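Local coordinates for protein thermosome subunit (Methanococcoides burtonii, PDB 3AQ1) that probably acts as a group II chaperonin subunit, binding unfolded polypeptides and using ATP hydrolysis to help them fold, at residues A51-E56 with Q454-A459; E87-I92 with E447-K452; E183-A188 with G260-R265; K189-S194 with E232-S237. All blocks are in the same frame, centred on the assembly; numbering follows the deposited sequence.

The four contacts fall into two pairs at opposite sides of the centre of the elongated chain. Interactions 1 and 2, whose centres are about 15 Å apart, share helix 449-467, against which the consecutive helices 45-65 and 71-92 are set; both lie in what is, as in relatives, the ATP-binding equatorial domain. Interactions 3 and 4, with centres about 11 Å apart, share strand 184-193 in the apical domain, and they touch where Ile261 CD1 meets Ile235 CA at 4.2 Å. Centres of the two pairs stand 50 to 55 Å apart. The equatorial contacts join sequence-distant ends of the chain, whereas the apical ones bridge shorter loops within that long span.

Interaction 1: A51-E56 with Q454-A459; sequences AVLSGE and QAINAA
No ring or other flat side chain takes part where Leu53 and Ser54 meet Ile456 and Ala459; the contact is made by methyl and methylene groups and by helix backbone, so there are no faces or edges to match. Its centre is the methyl of Ala459, which points toward helix 51-56 and lies 3.7 Å, CB to N, from the backbone of Ser54. Leu53 flanks the same methyl: with CG anti to the backbone N (chi1 174°), its CB, CG and CD2 pass the methyl, and CD2 comes within 3.9 Å of Ala459 CB. The same CD2 reaches Ile456 CG1 at 4.3 Å, one turn earlier on the other helix, so a single leucine branch touches two residues one turn apart. Ile456 takes part with the flank of its chain, since its CB points away from the contact.

The small residues explain how close the backbones come. Ser54 and Ala459 are only 4.4 Å apart, CA to CA, and their CB atoms meet at 4.0 Å; small residues suit this close approach. The segment axes approach to 8.6 Å and cross at -35°. Serine also tolerates the partly exposed border, because its OG has a weak hydrogen bond to Thr463 OG1, and that same threonine hydroxyl is bonded to Ala459 O.

Helix 45-65 thus lies beside helix 449-467 in the equatorial helical bundle. Helix 383-394 takes Leu53 on Ala394 and Ile456 on Phe391, while Ile398 of helix 397-405 adds a further surface for Leu53.

Interaction 2: E87-I92 with E447-K452; sequences EILETI and EPLRIK
Two leucines with different first torsions are brought together here. In Leu449, CG stands anti to the backbone N (chi1 -176°), which extends the branch to Leu89; in Leu89, CG lies beside the backbone N instead (chi1 -85°). Leu449 CD1 thereby comes up against the base of the other side chain, 4.1 Å from Leu89 CB. The far end of Leu89 is used separately: its CD2 approaches Lys452 CG at 4.4 Å, touching the aliphatic part of the lysine.

The backbones stay well apart, with 8.1 Å between Leu89 CA and Leu449 CA, a gap that leucines are long enough to bridge from both sides. Lysine suits its buried place because its methylenes serve the apolar packing while the chain then bends and leads the ammonium group away, to a salt bridge with Glu366. At the exposed border, Glu90 is bent at chi2 and crosses Leu449 at about a right angle. Its OE2 passes 4.1 Å from Leu449 CD2, a contact with a methyl and so no polar bond; the charge of the carboxylate is met by Lys357 in a salt bridge.

Pro448 holds the N-cap position where strand 446-448 gives way to helix 449-467, and Glu447 still pairs through its backbone with Val359 of the middle strand in a three-stranded antiparallel sheet. Helix 71-92 therefore packs by its last turn on the first turn of helix 449-467, just beyond a strand-to-helix junction. Such packing of helices from the N-terminal and C-terminal parts of the sequence, which together form it, is characteristic of the chaperonin equatorial domain.

Interaction 3: E183-A188 with G260-R265; sequences EKVENA and GIYAVR
Apolar packing joins Val185 to Tyr262, whose CB atoms both point across the contact. Val185 CG2 lies 4.0 Å from Tyr262 CB, so the methyl meets the root of the tyrosine and approaches the ring itself obliquely. A beta-branched valine suits this buried strand position, filling the space beside the backbone without a long chain.

The aromatic contact is of another kind. Tyr262 has CG anti to its own backbone N (chi1 -171°), which carries the ring across to the start of strand 184-193, where its CE2 edge meets Glu183 O at 3.7 Å. The carbonyl oxygen lies in the ring plane, facing the weakly positive rim of C-H groups.

In the fold, these segments belong to the mixed sheet of the apical domain. Strand 262-264 is parallel to strand 241-244, the two joined through helix 250-258 in a beta-alpha-beta unit, and strand 241-244 in turn runs parallel to strand 184-193. Gly260 ends that helix in a Schellman motif, with the positive phi (81°) that glycine readily adopts.

Polar bonds continue the contact outward. Tyr262 OH shares a hydrogen bond with Thr312 OG1, giving the buried ring's hydroxyl a partner, while Val185 pairs by its backbone with Val301.

Interaction 4: K189-S194 with E232-S237; sequences KILLLS and EKVIAS
Leu191 lays its CD2 branch over the end of helix 226-235, where it overlaps both Val234 and Ser237. Leu191 CD2 is 3.9 Å from Val234 CG1, the two side chains crossing obliquely, and 3.8 Å from Ser237 OG. With CG anti to the backbone N (chi1 180°), the leucine stretches into the angle between these residues. Two places on along the strand, Leu193 CD1 meets the other methyl of the valine, CG2, at 4.1 Å. Val234 is thus held by both branches, one against each leucine, which suits a branched residue lying across a helix-sheet interface.

Ser237 is packed by its carbon and oxygen alike, yet its hydroxyl is well provided for. It donates to Val234 O, OG to O 2.8 Å, from nearly straight beyond the carbonyl (C=O...donor angle 160°), and Ala239 N is also bonded to it. Ser237 N gives Val234 O a second bond, so this carbonyl has two donors from one residue. Losing the hydroxyl to an alanine here is likely to leave Val234 O with the backbone donor alone, Ala239 N without its mate and less packing beside Leu191 CD2.

Leu192, in between, turns to the other side of the sheet and packs on helix 269-279, whereas Val234 also rests on Val242. Strand 184-193, helix 226-235 and the parallel strand 241-244 make a beta-alpha-beta crossover. In group II chaperonins this crossover belongs to the apical domain, and the unmodelled region 200-224 within it probably corresponds to much of the helical protrusion.

Interaction 1: A51-E56 with Q454-A459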
loop_
_atom_site.group_PDB
_atom_site.type_symbol
_atom_site.label_atom_id
_atom_site.label_comp_id
_atom_site.label_asym_id
_atom_site.label_seq_id
_atom_site.Cartn_x
_atom_site.Cartn_y
_atom_site.Cartn_z
ATOM N N ALA A 51 -19.217 5.664 -8.930
ATOM C CA ALA A 51 -19.924 6.266 -10.054
ATOM C C ALA A 51 -21.217 5.542 -10.408
ATOM O O ALA A 51 -22.267 6.164 -10.550
ATOM C CB ALA A 51 -19.029 6.334 -11.259
ATOM N N VAL A 52 -21.141 4.232 -10.576
ATOM C CA VAL A 52 -22.320 3.467 -10.949
ATOM C C VAL A 52 -23.368 3.553 -9.851
ATOM O O VAL A 52 -24.570 3.658 -10.125
ATOM C CB VAL A 52 -21.977 1.974 -11.228
ATOM C CG1 VAL A 52 -23.243 1.155 -11.434
ATOM C CG2 VAL A 52 -21.069 1.861 -12.428
ATOM N N LEU A 53 -22.921 3.490 -8.602
ATOM C CA LEU A 53 -23.876 3.444 -7.506
ATOM C C LEU A 53 -24.488 4.825 -7.300
ATOM O O LEU A 53 -25.664 4.954 -6.982
ATOM C CB LEU A 53 -23.240 2.897 -6.230
ATOM C CG LEU A 53 -24.132 2.951 -4.976
ATOM C CD1 LEU A 53 -25.360 2.050 -5.096
ATOM C CD2 LEU A 53 -23.338 2.609 -3.709
ATOM N N SER A 54 -23.675 5.849 -7.514
ATOM C CA SER A 54 -24.119 7.230 -7.462
ATOM C C SER A 54 -25.216 7.560 -8.502
ATOM O O SER A 54 -26.247 8.146 -8.160
ATOM C CB SER A 54 -22.911 8.150 -7.629
ATOM O OG SER A 54 -23.301 9.506 -7.705
ATOM N N GLY A 55 -24.990 7.195 -9.763
ATOM C CA GLY A 55 -26.013 7.322 -10.794
ATOM C C GLY A 55 -27.333 6.677 -10.400
ATOM O O GLY A 55 -28.403 7.266 -10.522
ATOM N N GLU A 56 -27.242 5.460 -9.894
ATOM C CA GLU A 56 -28.397 4.705 -9.471
ATOM C C GLU A 56 -29.136 5.382 -8.330
ATOM O O GLU A 56 -30.361 5.399 -8.298
ATOM C CB GLU A 56 -27.945 3.318 -9.026
ATOM C CG GLU A 56 -29.001 2.272 -9.183
ATOM C CD GLU A 56 -29.547 2.256 -10.588
ATOM O OE1 GLU A 56 -28.780 2.578 -11.532
ATOM O OE2 GLU A 56 -30.745 1.930 -10.735
ATOM N N GLN A 454 -15.343 3.233 1.314
ATOM C CA GLN A 454 -15.072 4.532 0.729
ATOM C C GLN A 454 -15.978 4.752 -0.481
ATOM O O GLN A 454 -16.543 5.834 -0.654
ATOM C CB GLN A 454 -13.602 4.676 0.357
ATOM C CG GLN A 454 -12.852 5.704 1.196
ATOM C CD GLN A 454 -11.351 5.416 1.285
ATOM O OE1 GLN A 454 -10.818 5.178 2.375
ATOM N NE2 GLN A 454 -10.667 5.430 0.135
ATOM N N ALA A 455 -16.134 3.720 -1.307
ATOM C CA ALA A 455 -16.964 3.846 -2.493
ATOM C C ALA A 455 -18.433 4.096 -2.121
ATOM O O ALA A 455 -19.066 4.976 -2.684
ATOM C CB ALA A 455 -16.823 2.635 -3.384
ATOM N N ILE A 456 -18.967 3.341 -1.168
ATOM C CA ILE A 456 -20.346 3.544 -0.759
ATOM C C ILE A 456 -20.574 4.941 -0.189
ATOM O O ILE A 456 -21.510 5.632 -0.589
ATOM C CB ILE A 456 -20.818 2.481 0.233
ATOM C CG1 ILE A 456 -20.961 1.132 -0.475
ATOM C CG2 ILE A 456 -22.155 2.880 0.836
ATOM C CD1 ILE A 456 -21.294 -0.015 0.452
ATOM N N ASN A 457 -19.713 5.367 0.726
ATOM C CA ASN A 457 -19.824 6.710 1.295
ATOM C C ASN A 457 -19.652 7.831 0.249
ATOM O O ASN A 457 -20.301 8.872 0.324
ATOM C CB ASN A 457 -18.854 6.905 2.474
ATOM C CG ASN A 457 -19.189 6.012 3.673
ATOM O OD1 ASN A 457 -20.277 5.421 3.757
ATOM N ND2 ASN A 457 -18.249 5.916 4.612
ATOM N N ALA A 458 -18.786 7.622 -0.731
ATOM C CA ALA A 458 -18.594 8.643 -1.748
ATOM C C ALA A 458 -19.819 8.742 -2.662
ATOM O O ALA A 458 -20.261 9.831 -3.005
ATOM C CB ALA A 458 -17.306 8.384 -2.555
ATOM N N ALA A 459 -20.375 7.604 -3.049
ATOM C CA ALA A 459 -21.568 7.618 -3.873
ATOM C C ALA A 459 -22.666 8.368 -3.138
ATOM O O ALA A 459 -23.329 9.229 -3.702
ATOM C CB ALA A 459 -22.008 6.214 -4.196
#

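Interaction 2: E87-I92 with E447-K452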
loop_
_atom_site.group_PDB
_atom_site.type_symbol
_atom_site.label_atom_id
_atom_site.label_comp_id
_atom_site.label_asym_id
_atom_site.label_seq_id
_atom_site.Cartn_x
_atom_site.Cartn_y
_atom_site.Cartn_z
ATOM N N GLU A 87 -22.175 -0.712 9.299
ATOM C CA GLU A 87 -22.455 -1.671 10.368
ATOM C C GLU A 87 -22.619 -3.073 9.815
ATOM O O GLU A 87 -22.054 -4.029 10.335
ATOM C CB GLU A 87 -23.736 -1.310 11.112
ATOM C CG GLU A 87 -23.719 -0.003 11.870
ATOM C CD GLU A 87 -25.037 0.224 12.580
ATOM O OE1 GLU A 87 -25.549 -0.754 13.176
ATOM O OE2 GLU A 87 -25.566 1.361 12.525
ATOM N N ILE A 88 -23.424 -3.196 8.770
ATOM C CA ILE A 88 -23.650 -4.493 8.156
ATOM C C ILE A 88 -22.359 -5.108 7.608
ATOM O O ILE A 88 -22.162 -6.318 7.696
ATOM C CB ILE A 88 -24.691 -4.409 7.039
ATOM C CG1 ILE A 88 -26.033 -3.953 7.608
ATOM C CG2 ILE A 88 -24.843 -5.759 6.366
ATOM C CD1 ILE A 88 -27.145 -3.947 6.585
ATOM N N LEU A 89 -21.482 -4.279 7.045
ATOM C CA LEU A 89 -20.210 -4.769 6.530
ATOM C C LEU A 89 -19.352 -5.370 7.631
ATOM O O LEU A 89 -18.862 -6.488 7.492
ATOM C CB LEU A 89 -19.434 -3.662 5.821
ATOM C CG LEU A 89 -19.785 -3.440 4.350
ATOM C CD1 LEU A 89 -19.296 -2.078 3.880
ATOM C CD2 LEU A 89 -19.223 -4.556 3.479
ATOM N N GLU A 90 -19.174 -4.631 8.724
ATOM C CA GLU A 90 -18.340 -5.096 9.831
ATOM C C GLU A 90 -18.825 -6.438 10.347
ATOM O O GLU A 90 -18.082 -7.173 10.995
ATOM C CB GLU A 90 -18.325 -4.084 10.970
ATOM C CG GLU A 90 -16.937 -3.824 11.507
ATOM C CD GLU A 90 -16.507 -2.387 11.304
ATOM O OE1 GLU A 90 -17.325 -1.484 11.595
ATOM O OE2 GLU A 90 -15.360 -2.157 10.860
ATOM N N THR A 91 -20.078 -6.747 10.043
ATOM C CA THR A 91 -20.704 -7.995 10.454
ATOM C C THR A 91 -20.458 -9.134 9.463
ATOM O O THR A 91 -20.397 -10.285 9.860
ATOM C CB THR A 91 -22.232 -7.800 10.690
ATOM O OG1 THR A 91 -22.460 -7.306 12.021
ATOM C CG2 THR A 91 -23.003 -9.110 10.485
ATOM N N ILE A 92 -20.303 -8.818 8.178
ATOM C CA ILE A 92 -20.156 -9.856 7.147
ATOM C C ILE A 92 -18.750 -9.971 6.550
ATOM O O ILE A 92 -18.533 -10.716 5.592
ATOM C CB ILE A 92 -21.140 -9.639 5.991
ATOM C CG1 ILE A 92 -20.615 -8.565 5.041
ATOM C CG2 ILE A 92 -22.492 -9.237 6.527
ATOM C CD1 ILE A 92 -21.313 -8.548 3.707
ATOM N N GLU A 447 -11.513 -8.018 -1.950
ATOM C CA GLU A 447 -11.501 -6.557 -1.985
ATOM C C GLU A 447 -11.312 -6.019 -0.562
ATOM O O GLU A 447 -11.870 -6.556 0.396
ATOM C CB GLU A 447 -12.792 -5.999 -2.611
ATOM C CG GLU A 447 -12.965 -6.263 -4.111
ATOM C CD GLU A 447 -14.376 -5.936 -4.611
ATOM O OE1 GLU A 447 -15.283 -5.704 -3.781
ATOM O OE2 GLU A 447 -14.588 -5.914 -5.840
ATOM N N PRO A 448 -10.518 -4.956 -0.414
ATOM C CA PRO A 448 -10.246 -4.437 0.927
ATOM C C PRO A 448 -11.482 -3.740 1.471
ATOM O O PRO A 448 -12.152 -3.042 0.712
ATOM C CB PRO A 448 -9.148 -3.400 0.685
ATOM C CG PRO A 448 -8.739 -3.554 -0.753
ATOM C CD PRO A 448 -9.914 -4.120 -1.457
ATOM N N LEU A 449 -11.780 -3.925 2.756
ATOM C CA LEU A 449 -12.907 -3.231 3.368
ATOM C C LEU A 449 -12.895 -1.718 3.105
ATOM O O LEU A 449 -13.919 -1.141 2.751
ATOM C CB LEU A 449 -12.963 -3.486 4.875
ATOM C CG LEU A 449 -14.181 -2.847 5.556
ATOM C CD1 LEU A 449 -15.455 -3.441 5.007
ATOM C CD2 LEU A 449 -14.137 -3.023 7.049
ATOM N N ARG A 450 -11.745 -1.071 3.276
ATOM C CA ARG A 450 -11.701 0.389 3.163
ATOM C C ARG A 450 -12.160 0.899 1.790
ATOM O O ARG A 450 -12.810 1.937 1.691
ATOM C CB ARG A 450 -10.329 0.961 3.554
ATOM C CG ARG A 450 -9.297 0.998 2.437
ATOM C CD ARG A 450 -8.008 1.679 2.890
ATOM N NE ARG A 450 -7.650 1.301 4.252
ATOM C CZ ARG A 450 -6.411 1.300 4.721
ATOM N NH1 ARG A 450 -5.407 1.656 3.942
ATOM N NH2 ARG A 450 -6.173 0.933 5.969
ATOM N N ILE A 451 -11.844 0.168 0.733
ATOM C CA ILE A 451 -12.312 0.559 -0.588
ATOM C C ILE A 451 -13.828 0.417 -0.664
ATOM O O ILE A 451 -14.528 1.325 -1.102
ATOM C CB ILE A 451 -11.642 -0.266 -1.708
ATOM C CG1 ILE A 451 -10.180 0.164 -1.872
ATOM C CG2 ILE A 451 -12.396 -0.111 -3.017
ATOM C CD1 ILE A 451 -9.989 1.668 -2.027
ATOM N N LYS A 452 -14.341 -0.721 -0.219
ATOM C CA LYS A 452 -15.770 -0.930 -0.278
ATOM C C LYS A 452 -16.549 0.179 0.469
ATOM O O LYS A 452 -17.566 0.661 -0.038
ATOM C CB LYS A 452 -16.136 -2.327 0.225
ATOM C CG LYS A 452 -17.523 -2.756 -0.174
ATOM C CD LYS A 452 -17.696 -2.726 -1.703
ATOM C CE LYS A 452 -16.944 -3.866 -2.383
ATOM N NZ LYS A 452 -17.143 -3.857 -3.856
#

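Interaction 3: E183-A188 with G260-R265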
loop_
_atom_site.group_PDB
_atom_site.type_symbol
_atom_site.label_atom_id
_atom_site.label_comp_id
_atom_site.label_asym_id
_atom_site.label_seq_id
_atom_site.Cartn_x
_atom_site.Cartn_y
_atom_site.Cartn_z
ATOM N N GLU A 183 36.143 0.254 5.411
ATOM C CA GLU A 183 35.144 -0.641 4.837
ATOM C C GLU A 183 33.901 -0.786 5.696
ATOM O O GLU A 183 32.788 -0.864 5.188
ATOM C CB GLU A 183 35.736 -2.015 4.581
ATOM C CG GLU A 183 36.242 -2.198 3.172
ATOM C CD GLU A 183 36.685 -3.622 2.898
ATOM O OE1 GLU A 183 35.861 -4.550 3.085
ATOM O OE2 GLU A 183 37.859 -3.804 2.498
ATOM N N LYS A 184 34.106 -0.852 7.001
ATOM C CA LYS A 184 33.010 -0.948 7.947
ATOM C C LYS A 184 33.097 0.276 8.832
ATOM O O LYS A 184 34.151 0.881 8.949
ATOM C CB LYS A 184 33.123 -2.209 8.824
ATOM C CG LYS A 184 33.027 -3.521 8.088
ATOM C CD LYS A 184 33.583 -4.702 8.912
ATOM C CE LYS A 184 32.513 -5.473 9.690
ATOM N NZ LYS A 184 32.003 -4.737 10.887
ATOM N N VAL A 185 31.978 0.641 9.442
ATOM C CA VAL A 185 31.975 1.624 10.498
ATOM C C VAL A 185 30.957 1.230 11.537
ATOM O O VAL A 185 29.775 1.193 11.247
ATOM C CB VAL A 185 31.629 3.007 9.990
ATOM C CG1 VAL A 185 31.616 3.962 11.148
ATOM C CG2 VAL A 185 32.644 3.458 8.963
ATOM N N GLU A 186 31.421 0.926 12.746
ATOM C CA GLU A 186 30.524 0.611 13.847
ATOM C C GLU A 186 30.099 1.896 14.541
ATOM O O GLU A 186 30.821 2.889 14.520
ATOM C CB GLU A 186 31.185 -0.349 14.819
ATOM C CG GLU A 186 31.508 -1.699 14.205
ATOM C CD GLU A 186 32.237 -2.630 15.162
ATOM O OE1 GLU A 186 32.505 -2.244 16.331
ATOM O OE2 GLU A 186 32.550 -3.757 14.729
ATOM N N ASN A 187 28.914 1.883 15.135
ATOM C CA ASN A 187 28.352 3.091 15.715
ATOM C C ASN A 187 28.569 4.237 14.771
ATOM O O ASN A 187 29.320 5.157 15.057
ATOM C CB ASN A 187 29.008 3.404 17.049
ATOM C CG ASN A 187 28.954 2.251 17.979
ATOM O OD1 ASN A 187 27.883 1.680 18.203
ATOM N ND2 ASN A 187 30.109 1.875 18.525
ATOM N N ALA A 188 27.915 4.167 13.628
ATOM C CA ALA A 188 28.039 5.205 12.629
ATOM C C ALA A 188 27.333 6.457 13.117
ATOM O O ALA A 188 26.294 6.385 13.775
ATOM C CB ALA A 188 27.453 4.729 11.311
ATOM N N GLY A 260 39.247 9.419 8.371
ATOM C CA GLY A 260 38.619 8.135 8.660
ATOM C C GLY A 260 37.127 8.069 8.346
ATOM O O GLY A 260 36.385 7.236 8.888
ATOM N N ILE A 261 36.689 8.939 7.445
ATOM C CA ILE A 261 35.269 9.066 7.121
ATOM C C ILE A 261 34.778 8.307 5.870
ATOM O O ILE A 261 35.305 8.453 4.767
ATOM C CB ILE A 261 34.844 10.554 7.074
ATOM C CG1 ILE A 261 35.125 11.215 8.424
ATOM C CG2 ILE A 261 33.376 10.672 6.762
ATOM C CD1 ILE A 261 34.644 12.643 8.506
ATOM N N TYR A 262 33.760 7.481 6.081
ATOM C CA TYR A 262 33.081 6.756 5.015
ATOM C C TYR A 262 32.136 7.722 4.282
ATOM O O TYR A 262 31.091 8.117 4.832
ATOM C CB TYR A 262 32.274 5.607 5.630
ATOM C CG TYR A 262 31.671 4.614 4.649
ATOM C CD1 TYR A 262 30.683 4.996 3.735
ATOM C CD2 TYR A 262 32.059 3.281 4.668
ATOM C CE1 TYR A 262 30.124 4.075 2.860
ATOM C CE2 TYR A 262 31.510 2.364 3.801
ATOM C CZ TYR A 262 30.552 2.763 2.898
ATOM O OH TYR A 262 30.029 1.822 2.050
ATOM N N ALA A 263 32.502 8.118 3.061
ATOM C CA ALA A 263 31.653 9.032 2.297
ATOM C C ALA A 263 31.212 8.453 0.960
ATOM O O ALA A 263 31.969 7.766 0.288
ATOM C CB ALA A 263 32.327 10.392 2.101
ATOM N N VAL A 264 29.973 8.721 0.580
ATOM C CA VAL A 264 29.526 8.358 -0.753
ATOM C C VAL A 264 29.031 9.610 -1.460
ATOM O O VAL A 264 28.414 10.457 -0.845
ATOM C CB VAL A 264 28.446 7.243 -0.741
ATOM C CG1 VAL A 264 28.671 6.272 0.418
ATOM C CG2 VAL A 264 27.113 7.835 -0.600
ATOM N N ARG A 265 29.322 9.727 -2.751
ATOM C CA ARG A 265 28.884 10.869 -3.540
ATOM C C ARG A 265 27.694 10.491 -4.417
ATOM O O ARG A 265 27.393 9.315 -4.579
ATOM C CB ARG A 265 30.024 11.370 -4.420
ATOM C CG ARG A 265 30.307 10.482 -5.610
ATOM C CD ARG A 265 31.697 10.724 -6.216
ATOM N NE ARG A 265 31.904 9.869 -7.377
ATOM C CZ ARG A 265 31.709 10.264 -8.629
ATOM N NH1 ARG A 265 31.335 11.511 -8.888
ATOM N NH2 ARG A 265 31.899 9.416 -9.628
#

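Interaction 4: K189-S194 with E232-S237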
loop_
_atom_site.group_PDB
_atom_site.type_symbol
_atom_site.label_atom_id
_atom_site.label_comp_id
_atom_site.label_asym_id
_atom_site.label_seq_id
_atom_site.Cartn_x
_atom_site.Cartn_y
_atom_site.Cartn_z
ATOM N N LYS A 189 27.919 7.604 12.807
ATOM C CA LYS A 189 27.262 8.875 13.051
ATOM C C LYS A 189 27.124 9.507 11.688
ATOM O O LYS A 189 28.117 9.816 11.038
ATOM C CB LYS A 189 28.104 9.744 13.979
ATOM C CG LYS A 189 28.396 9.072 15.280
ATOM C CD LYS A 189 27.120 8.822 16.058
ATOM C CE LYS A 189 27.354 7.870 17.218
ATOM N NZ LYS A 189 26.206 7.914 18.148
ATOM N N ILE A 190 25.889 9.681 11.249
ATOM C CA ILE A 190 25.621 9.908 9.838
ATOM C C ILE A 190 25.211 11.335 9.533
ATOM O O ILE A 190 24.321 11.897 10.182
ATOM C CB ILE A 190 24.524 8.969 9.363
ATOM C CG1 ILE A 190 25.008 7.527 9.493
ATOM C CG2 ILE A 190 24.108 9.315 7.938
ATOM C CD1 ILE A 190 23.908 6.537 9.599
ATOM N N LEU A 191 25.874 11.906 8.535
ATOM C CA LEU A 191 25.571 13.251 8.061
ATOM C C LEU A 191 24.971 13.165 6.652
ATOM O O LEU A 191 25.542 12.521 5.778
ATOM C CB LEU A 191 26.852 14.102 8.061
ATOM C CG LEU A 191 26.796 15.557 7.596
ATOM C CD1 LEU A 191 26.092 16.425 8.620
ATOM C CD2 LEU A 191 28.190 16.099 7.317
ATOM N N LEU A 192 23.816 13.786 6.433
ATOM C CA LEU A 192 23.210 13.812 5.095
ATOM C C LEU A 192 23.358 15.193 4.462
ATOM O O LEU A 192 22.960 16.189 5.058
ATOM C CB LEU A 192 21.734 13.388 5.144
ATOM C CG LEU A 192 21.535 12.069 5.900
ATOM C CD1 LEU A 192 20.073 11.722 6.088
ATOM C CD2 LEU A 192 22.251 10.965 5.192
ATOM N N LEU A 193 23.952 15.251 3.270
ATOM C CA LEU A 193 24.108 16.513 2.543
ATOM C C LEU A 193 23.334 16.490 1.243
ATOM O O LEU A 193 23.504 15.588 0.435
ATOM C CB LEU A 193 25.582 16.787 2.219
ATOM C CG LEU A 193 26.608 16.782 3.364
ATOM C CD1 LEU A 193 27.998 17.181 2.880
ATOM C CD2 LEU A 193 26.168 17.689 4.480
ATOM N N SER A 194 22.486 17.485 1.032
ATOM C CA SER A 194 21.845 17.665 -0.269
ATOM C C SER A 194 22.672 18.665 -1.075
ATOM O O SER A 194 22.523 18.786 -2.284
ATOM C CB SER A 194 20.414 18.168 -0.112
ATOM O OG SER A 194 20.406 19.470 0.459
ATOM N N GLU A 232 36.835 20.589 6.033
ATOM C CA GLU A 232 36.902 20.702 7.490
ATOM C C GLU A 232 35.525 20.910 8.143
ATOM O O GLU A 232 35.274 20.440 9.257
ATOM C CB GLU A 232 37.882 21.798 7.913
ATOM C CG GLU A 232 38.084 21.873 9.408
ATOM C CD GLU A 232 38.728 20.616 9.968
ATOM O OE1 GLU A 232 39.448 19.927 9.204
ATOM O OE2 GLU A 232 38.520 20.330 11.173
ATOM N N LYS A 233 34.628 21.602 7.449
ATOM C CA LYS A 233 33.278 21.783 7.969
ATOM C C LYS A 233 32.519 20.446 8.037
ATOM O O LYS A 233 31.705 20.239 8.930
ATOM C CB LYS A 233 32.510 22.819 7.141
ATOM C CG LYS A 233 33.226 24.165 7.019
ATOM C CD LYS A 233 32.427 25.162 6.199
ATOM C CE LYS A 233 33.031 26.554 6.257
ATOM N NZ LYS A 233 32.411 27.438 5.231
ATOM N N VAL A 234 32.795 19.539 7.102
ATOM C CA VAL A 234 32.219 18.202 7.161
ATOM C C VAL A 234 32.897 17.407 8.268
ATOM O O VAL A 234 32.228 16.750 9.073
ATOM C CB VAL A 234 32.353 17.423 5.818
ATOM C CG1 VAL A 234 31.908 15.991 5.996
ATOM C CG2 VAL A 234 31.552 18.093 4.703
ATOM N N ILE A 235 34.225 17.467 8.315
ATOM C CA ILE A 235 34.968 16.707 9.321
ATOM C C ILE A 235 34.560 17.103 10.740
ATOM O O ILE A 235 34.416 16.255 11.612
ATOM C CB ILE A 235 36.482 16.893 9.176
ATOM C CG1 ILE A 235 36.923 16.613 7.739
ATOM C CG2 ILE A 235 37.201 15.991 10.140
ATOM C CD1 ILE A 235 38.291 15.960 7.638
ATOM N N ALA A 236 34.350 18.401 10.939
ATOM C CA ALA A 236 33.996 18.964 12.235
ATOM C C ALA A 236 32.585 18.627 12.746
ATOM O O ALA A 236 32.227 18.972 13.875
ATOM C CB ALA A 236 34.193 20.476 12.205
ATOM N N SER A 237 31.782 17.969 11.926
ATOM C CA SER A 237 30.426 17.616 12.333
ATOM C C SER A 237 30.432 16.512 13.369
ATOM O O SER A 237 29.452 16.328 14.071
ATOM C CB SER A 237 29.597 17.162 11.125
ATOM O OG SER A 237 30.078 15.929 10.620
#